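Local atomic coordinates of N-terminal acetyltransferase B complex subunit MDM20 (Candida albicans, PDB entry 5K04), a protein that probably serves as the non-catalytic, auxiliary subunit of the NatB complex, which acetylates the N-termini of substrate proteins. Residues A[706-709]-A[710-714]; A[742-745]-A[746-750]; A[700-703]-A[704-707]. All coordinates share one frame; numbering follows the deposited sequence.

Interaction 1: A[706-709]-A[710-714]; sequences KLVQ and RQHEI
The carbonyl oxygen of Leu707 takes two N-H groups from Gln711: the backbone N of Gln711 lies 3.2 Å from Leu707 O, and the side-chain amide adds a second bond, Gln711 NE2 to Leu707 O at 3.0 Å. The two donors come from opposite faces of the carbonyl plane, NE2 standing 63° out of it, while the oxygen lies almost in the plane of the Gln711 amide. That amide is therefore held at both ends, for Gln711 OE1 accepts from Asn423. One residue further on, Val708 packs alongside His712. Its CG1, anti to the backbone N (chi1 175°), sits over one face of the imidazole, 3.9 Å from the ring centroid, in a CH-pi contact offset toward the rim. His712 NE2 is hydrogen-bonded to Lys736 O of helix 729-747, which would help hold the ring's rotation. Arg710 N binds Lys706 O at 3.1 Å, and Arg710 CG and CD run close past the front of that oxygen before NH1 turns back to Leu705 O. The bonds His712 N to Val708 O and Glu713 N to Gln709 O, both 2.8 Å, carry the i to i+4 ladder onward. These are the first two turns of helix 707-717, with Lys706 at the N-cap.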
loop_
_atom_site.group_PDB
_atom_site.type_symbol
_atom_site.label_atom_id
_atom_site.label_comp_id
_atom_site.label_asym_id
_atom_site.label_seq_id
_atom_site.Cartn_x
_atom_site.Cartn_y
_atom_site.Cartn_z
ATOM N N LYS A 706 -7.924 27.413 30.127
ATOM C CA LYS A 706 -8.063 26.236 30.994
ATOM C C LYS A 706 -8.651 25.039 30.240
ATOM O O LYS A 706 -9.573 24.369 30.711
ATOM C CB LYS A 706 -8.901 26.573 32.234
ATOM C CG LYS A 706 -8.275 27.629 33.155
ATOM C CD LYS A 706 -9.065 27.798 34.449
ATOM C CE LYS A 706 -8.335 28.712 35.420
ATOM N NZ LYS A 706 -9.134 28.996 36.653
ATOM N N LEU A 707 -8.093 24.763 29.059
ATOM C CA LEU A 707 -8.644 23.719 28.200
ATOM C C LEU A 707 -8.496 22.335 28.824
ATOM O O LEU A 707 -9.351 21.465 28.624
ATOM C CB LEU A 707 -7.961 23.773 26.830
ATOM C CG LEU A 707 -8.106 25.137 26.162
ATOM C CD1 LEU A 707 -7.187 25.293 24.961
ATOM C CD2 LEU A 707 -9.570 25.329 25.783
ATOM N N VAL A 708 -7.417 22.118 29.577
ATOM C CA VAL A 708 -7.210 20.856 30.278
ATOM C C VAL A 708 -8.252 20.673 31.373
ATOM O O VAL A 708 -8.970 19.670 31.398
ATOM C CB VAL A 708 -5.779 20.806 30.846
ATOM C CG1 VAL A 708 -5.572 19.555 31.683
ATOM C CG2 VAL A 708 -4.776 20.856 29.707
ATOM N N GLN A 709 -8.349 21.646 32.291
ATOM C CA GLN A 709 -9.251 21.540 33.441
ATOM C C GLN A 709 -10.680 21.298 32.991
ATOM O O GLN A 709 -11.373 20.417 33.512
ATOM C CB GLN A 709 -9.193 22.817 34.297
ATOM C CG GLN A 709 -7.880 23.082 35.024
ATOM C CD GLN A 709 -6.779 23.660 34.131
ATOM O OE1 GLN A 709 -7.003 24.018 32.973
ATOM N NE2 GLN A 709 -5.577 23.743 34.678
ATOM N N ARG A 710 -11.137 22.076 32.016
ATOM C CA ARG A 710 -12.498 21.925 31.526
ATOM C C ARG A 710 -12.726 20.540 30.923
ATOM O O ARG A 710 -13.786 19.940 31.115
ATOM C CB ARG A 710 -12.778 23.048 30.532
ATOM C CG ARG A 710 -12.691 24.410 31.232
ATOM C CD ARG A 710 -12.579 25.594 30.294
ATOM N NE ARG A 710 -13.722 25.693 29.399
ATOM C CZ ARG A 710 -13.717 26.411 28.282
ATOM N NH1 ARG A 710 -12.628 27.089 27.944
ATOM N NH2 ARG A 710 -14.791 26.447 27.509
ATOM N N GLN A 711 -11.731 20.004 30.210
ATOM C CA GLN A 711 -11.836 18.636 29.708
ATOM C C GLN A 711 -11.892 17.628 30.857
ATOM O O GLN A 711 -12.678 16.672 30.815
ATOM C CB GLN A 711 -10.664 18.332 28.771
ATOM C CG GLN A 711 -10.876 18.793 27.335
ATOM C CD GLN A 711 -9.648 18.547 26.469
ATOM O OE1 GLN A 711 -9.549 17.539 25.757
ATOM N NE2 GLN A 711 -8.693 19.460 26.551
ATOM N N HIS A 712 -11.070 17.828 31.895
ATOM C CA HIS A 712 -11.107 16.949 33.063
ATOM C C HIS A 712 -12.456 17.009 33.777
ATOM O O HIS A 712 -12.934 15.995 34.299
ATOM C CB HIS A 712 -9.973 17.314 34.028
ATOM C CG HIS A 712 -8.621 16.908 33.541
ATOM N ND1 HIS A 712 -7.481 17.028 34.306
ATOM C CD2 HIS A 712 -8.228 16.379 32.358
ATOM C CE1 HIS A 712 -6.444 16.575 33.622
ATOM N NE2 HIS A 712 -6.871 16.175 32.436
ATOM N N GLU A 713 -13.074 18.199 33.826
ATOM C CA GLU A 713 -14.371 18.360 34.481
ATOM C C GLU A 713 -15.477 17.645 33.711
ATOM O O GLU A 713 -16.365 17.030 34.312
ATOM C CB GLU A 713 -14.708 19.847 34.631
ATOM C CG GLU A 713 -13.797 20.598 35.589
ATOM C CD GLU A 713 -14.108 22.091 35.680
ATOM O OE1 GLU A 713 -14.857 22.609 34.825
ATOM O OE2 GLU A 713 -13.585 22.742 36.611
ATOM N N ILE A 714 -15.444 17.728 32.379
ATOM C CA ILE A 714 -16.450 17.060 31.554
ATOM C C ILE A 714 -16.351 15.553 31.734
ATOM O O ILE A 714 -17.363 14.854 31.849
ATOM C CB ILE A 714 -16.275 17.465 30.075
ATOM C CG1 ILE A 714 -16.469 18.979 29.884
ATOM C CG2 ILE A 714 -17.207 16.677 29.168
ATOM C CD1 ILE A 714 -15.848 19.503 28.580
#

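Interaction 2: A[742-745]-A[746-750]; sequences CVVA and LLNSL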
loop_
_atom_site.group_PDB
_atom_site.type_symbol
_atom_site.label_atom_id
_atom_site.label_comp_id
_atom_site.label_asym_id
_atom_site.label_seq_id
_atom_site.Cartn_x
_atom_site.Cartn_y
_atom_site.Cartn_z
ATOM N N CYS A 742 -0.414 16.072 26.558
ATOM C CA CYS A 742 -0.331 16.472 25.155
ATOM C C CYS A 742 -0.696 17.950 24.981
ATOM O O CYS A 742 -0.034 18.672 24.229
ATOM C CB CYS A 742 -1.200 15.548 24.285
ATOM S SG CYS A 742 -0.699 13.829 24.237
ATOM N N VAL A 743 -1.697 18.437 25.718
ATOM C CA VAL A 743 -2.119 19.834 25.578
ATOM C C VAL A 743 -1.092 20.790 26.181
ATOM O O VAL A 743 -0.807 21.844 25.608
ATOM C CB VAL A 743 -3.508 20.044 26.211
ATOM C CG1 VAL A 743 -3.816 21.533 26.327
ATOM C CG2 VAL A 743 -4.576 19.360 25.386
ATOM N N VAL A 744 -0.531 20.447 27.349
ATOM C CA VAL A 744 0.424 21.329 28.027
ATOM C C VAL A 744 1.716 21.449 27.224
ATOM O O VAL A 744 2.322 22.528 27.149
ATOM C CB VAL A 744 0.685 20.823 29.462
ATOM C CG1 VAL A 744 1.946 21.470 30.070
ATOM C CG2 VAL A 744 -0.530 21.097 30.336
ATOM N N ALA A 745 2.154 20.350 26.605
ATOM C CA ALA A 745 3.318 20.406 25.727
ATOM C C ALA A 745 3.120 21.433 24.615
ATOM O O ALA A 745 4.048 22.174 24.273
ATOM C CB ALA A 745 3.583 19.017 25.147
ATOM N N LEU A 746 1.904 21.504 24.059
ATOM C CA LEU A 746 1.606 22.452 22.987
ATOM C C LEU A 746 1.574 23.886 23.513
ATOM O O LEU A 746 2.162 24.790 22.909
ATOM C CB LEU A 746 0.273 22.080 22.320
ATOM C CG LEU A 746 0.273 20.726 21.597
ATOM C CD1 LEU A 746 -1.067 20.406 20.941
ATOM C CD2 LEU A 746 1.402 20.653 20.545
ATOM N N LEU A 747 0.895 24.104 24.647
ATOM C CA LEU A 747 0.773 25.438 25.236
ATOM C C LEU A 747 2.131 26.035 25.586
ATOM O O LEU A 747 2.372 27.224 25.359
ATOM C CB LEU A 747 -0.098 25.365 26.486
ATOM C CG LEU A 747 -1.567 25.046 26.251
ATOM C CD1 LEU A 747 -2.238 24.726 27.568
ATOM C CD2 LEU A 747 -2.247 26.226 25.605
ATOM N N ASN A 748 3.024 25.224 26.164
ATOM C CA ASN A 748 4.386 25.654 26.459
ATOM C C ASN A 748 5.215 25.875 25.202
ATOM O O ASN A 748 6.293 26.466 25.281
ATOM C CB ASN A 748 5.075 24.621 27.349
ATOM C CG ASN A 748 4.411 24.485 28.715
ATOM O OD1 ASN A 748 3.622 25.337 29.139
ATOM N ND2 ASN A 748 4.728 23.403 29.406
ATOM N N SER A 749 4.751 25.395 24.058
ATOM C CA SER A 749 5.450 25.582 22.798
ATOM C C SER A 749 4.986 26.833 22.060
ATOM O O SER A 749 5.651 27.255 21.111
ATOM C CB SER A 749 5.266 24.344 21.917
ATOM O OG SER A 749 6.111 23.291 22.339
ATOM N N LEU A 750 3.848 27.406 22.457
ATOM C CA LEU A 750 3.455 28.731 22.005
ATOM C C LEU A 750 4.326 29.761 22.734
ATOM O O LEU A 750 4.655 30.801 22.169
ATOM C CB LEU A 750 1.968 28.995 22.276
ATOM C CG LEU A 750 0.861 28.145 21.643
ATOM C CD1 LEU A 750 -0.447 28.291 22.429
ATOM C CD2 LEU A 750 0.628 28.553 20.224
#
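Leu747 leans back along its helix against Val743, four residues earlier. From CB, 3.7 Å from Val743 O, the side chain sets off beside its own backbone N (chi1 -68°). CG then comes within 3.4 Å of Val743 O, and CD1 meets Val743 CG1 at 3.8 Å, the two side chains lying next to each other and pointing the same way. The other methyl, CD2, turns to Phe702 of helix 698-703. Leu747 N donates to Val743 O at 3.0 Å. Beyond this turn, Leu747 also rests on Lys703, and Val743 on Thr663. The next pair repeats the pattern with a polar partner: Asn748 N binds Val744 O, and the Asn748 amide lies beside the valine with ND2 3.5 Å from Val744 CG1. Asn748 OD1 takes its hydrogen bond from Lys703 NZ. One step further, the hydroxyl of Ser749 donates to Ala745 O at 3.0 Å, with OG tilted 22° from the carbonyl plane. Leu747 to Leu750 form a type I turn. Buried leucines (Leu746, Leu747) and the exposed Asn748 give the last turn a mixed, amphipathic character, and the serine hydroxyl gives a carbonyl near the chain end a side-chain donor.

Interaction 3: A[700-703]-A[704-707]; sequences KEFK and NLKL
Phe702 O is gripped by two groups. Water 1 donates to it at 2.6 Å, and the backbone N of Leu705 binds it at 3.1 Å from well above the carbonyl plane, 66° out of it. The same water accepts from Leu707 N at 2.9 Å, so it bridges the last turn of one helix to the first residue of the next. Alongside, Lys706 N donates to Lys703 O at 2.9 Å, closing the type I turn from Lys703 to Lys706. These i to i+3 bonds replace the i to i+4 pattern still kept by Asn704 N, which reaches Lys700 O. The positive phi of Lys706 (60°) then takes the chain out of the turn. Asn704 folds its side chain back over the same Lys700 carbonyl, its amide crossing the lysine stem at a slant with ND2 3.7 Å from Lys700 CG. On the apolar side, Leu705 lies beside Phe702 and points the same way. Its CG, set beside the backbone N (chi1 -55°), comes close to Glu701 O and carries CD1 to 4.0 Å from Phe702 CD2. The short loop thus joins helices 698-703 and 707-717. Phe702 inserts among Leu666 and Leu669 of helix 661-682 and Leu747 of helix 729-747, while Leu705 and Leu707 both rest on Ile653 in a nearby loop.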
loop_
_atom_site.group_PDB
_atom_site.type_symbol
_atom_site.label_atom_id
_atom_site.label_comp_id
_atom_site.label_asym_id
_atom_site.label_seq_id
_atom_site.Cartn_x
_atom_site.Cartn_y
_atom_site.Cartn_z
ATOM N N LYS A 700 0.377 32.457 27.284
ATOM C CA LYS A 700 -0.356 32.904 28.464
ATOM C C LYS A 700 -1.858 32.936 28.201
ATOM O O LYS A 700 -2.655 32.467 29.024
ATOM C CB LYS A 700 0.139 34.284 28.894
ATOM C CG LYS A 700 -0.679 34.909 30.003
ATOM C CD LYS A 700 -0.121 36.265 30.405
ATOM C CE LYS A 700 -0.760 36.770 31.699
ATOM N NZ LYS A 700 -0.240 38.116 32.114
ATOM N N GLU A 701 -2.263 33.469 27.046
ATOM C CA GLU A 701 -3.685 33.689 26.803
ATOM C C GLU A 701 -4.432 32.370 26.603
ATOM O O GLU A 701 -5.582 32.244 27.044
ATOM C CB GLU A 701 -3.861 34.654 25.620
ATOM C CG GLU A 701 -3.519 36.117 26.015
ATOM C CD GLU A 701 -3.334 37.071 24.833
ATOM O OE1 GLU A 701 -3.370 36.629 23.672
ATOM O OE2 GLU A 701 -3.143 38.285 25.066
ATOM N N PHE A 702 -3.787 31.367 25.989
ATOM C CA PHE A 702 -4.455 30.077 25.795
ATOM C C PHE A 702 -4.484 29.255 27.088
ATOM O O PHE A 702 -5.473 28.566 27.366
ATOM C CB PHE A 702 -3.794 29.294 24.638
ATOM C CG PHE A 702 -4.334 29.667 23.268
ATOM C CD1 PHE A 702 -3.853 30.787 22.585
ATOM C CD2 PHE A 702 -5.354 28.932 22.690
ATOM C CE1 PHE A 702 -4.376 31.155 21.333
ATOM C CE2 PHE A 702 -5.884 29.288 21.438
ATOM C CZ PHE A 702 -5.389 30.399 20.755
ATOM N N LYS A 703 -3.424 29.330 27.892
ATOM C CA LYS A 703 -3.442 28.697 29.210
ATOM C C LYS A 703 -4.613 29.183 30.053
ATOM O O LYS A 703 -5.292 28.381 30.701
ATOM C CB LYS A 703 -2.125 28.953 29.929
ATOM C CG LYS A 703 -0.952 28.213 29.294
ATOM C CD LYS A 703 0.393 28.706 29.814
ATOM C CE LYS A 703 1.524 27.915 29.155
ATOM N NZ LYS A 703 2.864 28.346 29.633
ATOM N N ASN A 704 -4.886 30.488 30.034
ATOM C CA ASN A 704 -5.974 31.050 30.828
ATOM C C ASN A 704 -7.354 30.570 30.395
ATOM O O ASN A 704 -8.318 30.777 31.137
ATOM C CB ASN A 704 -5.906 32.571 30.771
ATOM C CG ASN A 704 -4.722 33.115 31.537
ATOM O OD1 ASN A 704 -4.328 32.565 32.573
ATOM N ND2 ASN A 704 -4.129 34.182 31.022
ATOM N N LEU A 705 -7.476 29.958 29.217
ATOM C CA LEU A 705 -8.721 29.319 28.799
ATOM C C LEU A 705 -8.961 27.992 29.506
ATOM O O LEU A 705 -10.086 27.486 29.452
ATOM C CB LEU A 705 -8.731 29.092 27.281
ATOM C CG LEU A 705 -8.478 30.368 26.462
ATOM C CD1 LEU A 705 -8.490 30.100 24.955
ATOM C CD2 LEU A 705 -9.450 31.493 26.832
ATOM N N LYS A 706 -7.924 27.413 30.127
ATOM C CA LYS A 706 -8.063 26.236 30.994
ATOM C C LYS A 706 -8.651 25.039 30.240
ATOM O O LYS A 706 -9.573 24.369 30.711
ATOM C CB LYS A 706 -8.901 26.573 32.234
ATOM C CG LYS A 706 -8.275 27.629 33.155
ATOM C CD LYS A 706 -9.065 27.798 34.449
ATOM C CE LYS A 706 -8.335 28.712 35.420
ATOM N NZ LYS A 706 -9.134 28.996 36.653
ATOM N N LEU A 707 -8.093 24.763 29.059
ATOM C CA LEU A 707 -8.644 23.719 28.200
ATOM C C LEU A 707 -8.496 22.335 28.824
ATOM O O LEU A 707 -9.351 21.465 28.624
ATOM C CB LEU A 707 -7.961 23.773 26.830
ATOM C CG LEU A 707 -8.106 25.137 26.162
ATOM C CD1 LEU A 707 -7.187 25.293 24.961
ATOM C CD2 LEU A 707 -9.570 25.329 25.783
HETATM O O HOH W 1 -5.705 26.148 28.338
#

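Interactions 3 and 1 run straight on from each other, sharing Lys706 and Leu707: the turn that ends helix 698-703 leads into helix 707-717. The bond from Arg710 NH1 to Leu705 O, 3.0 Å, ties the new helix to the loop before it. Interaction 2, later in the chain, touches both. Val743 CG1 meets Val708 CG2 at 3.6 Å, where helices 729-747 and 707-717 touch, while Leu747 CD2 packs on Phe702 CB at 3.6 Å, next to the Asn748-Lys703 pair. Centres are about 11 Å apart for interactions 1 and 3 and for 2 and 3, and about 15 Å for 1 and 2. Together they form one C-terminal helical cluster.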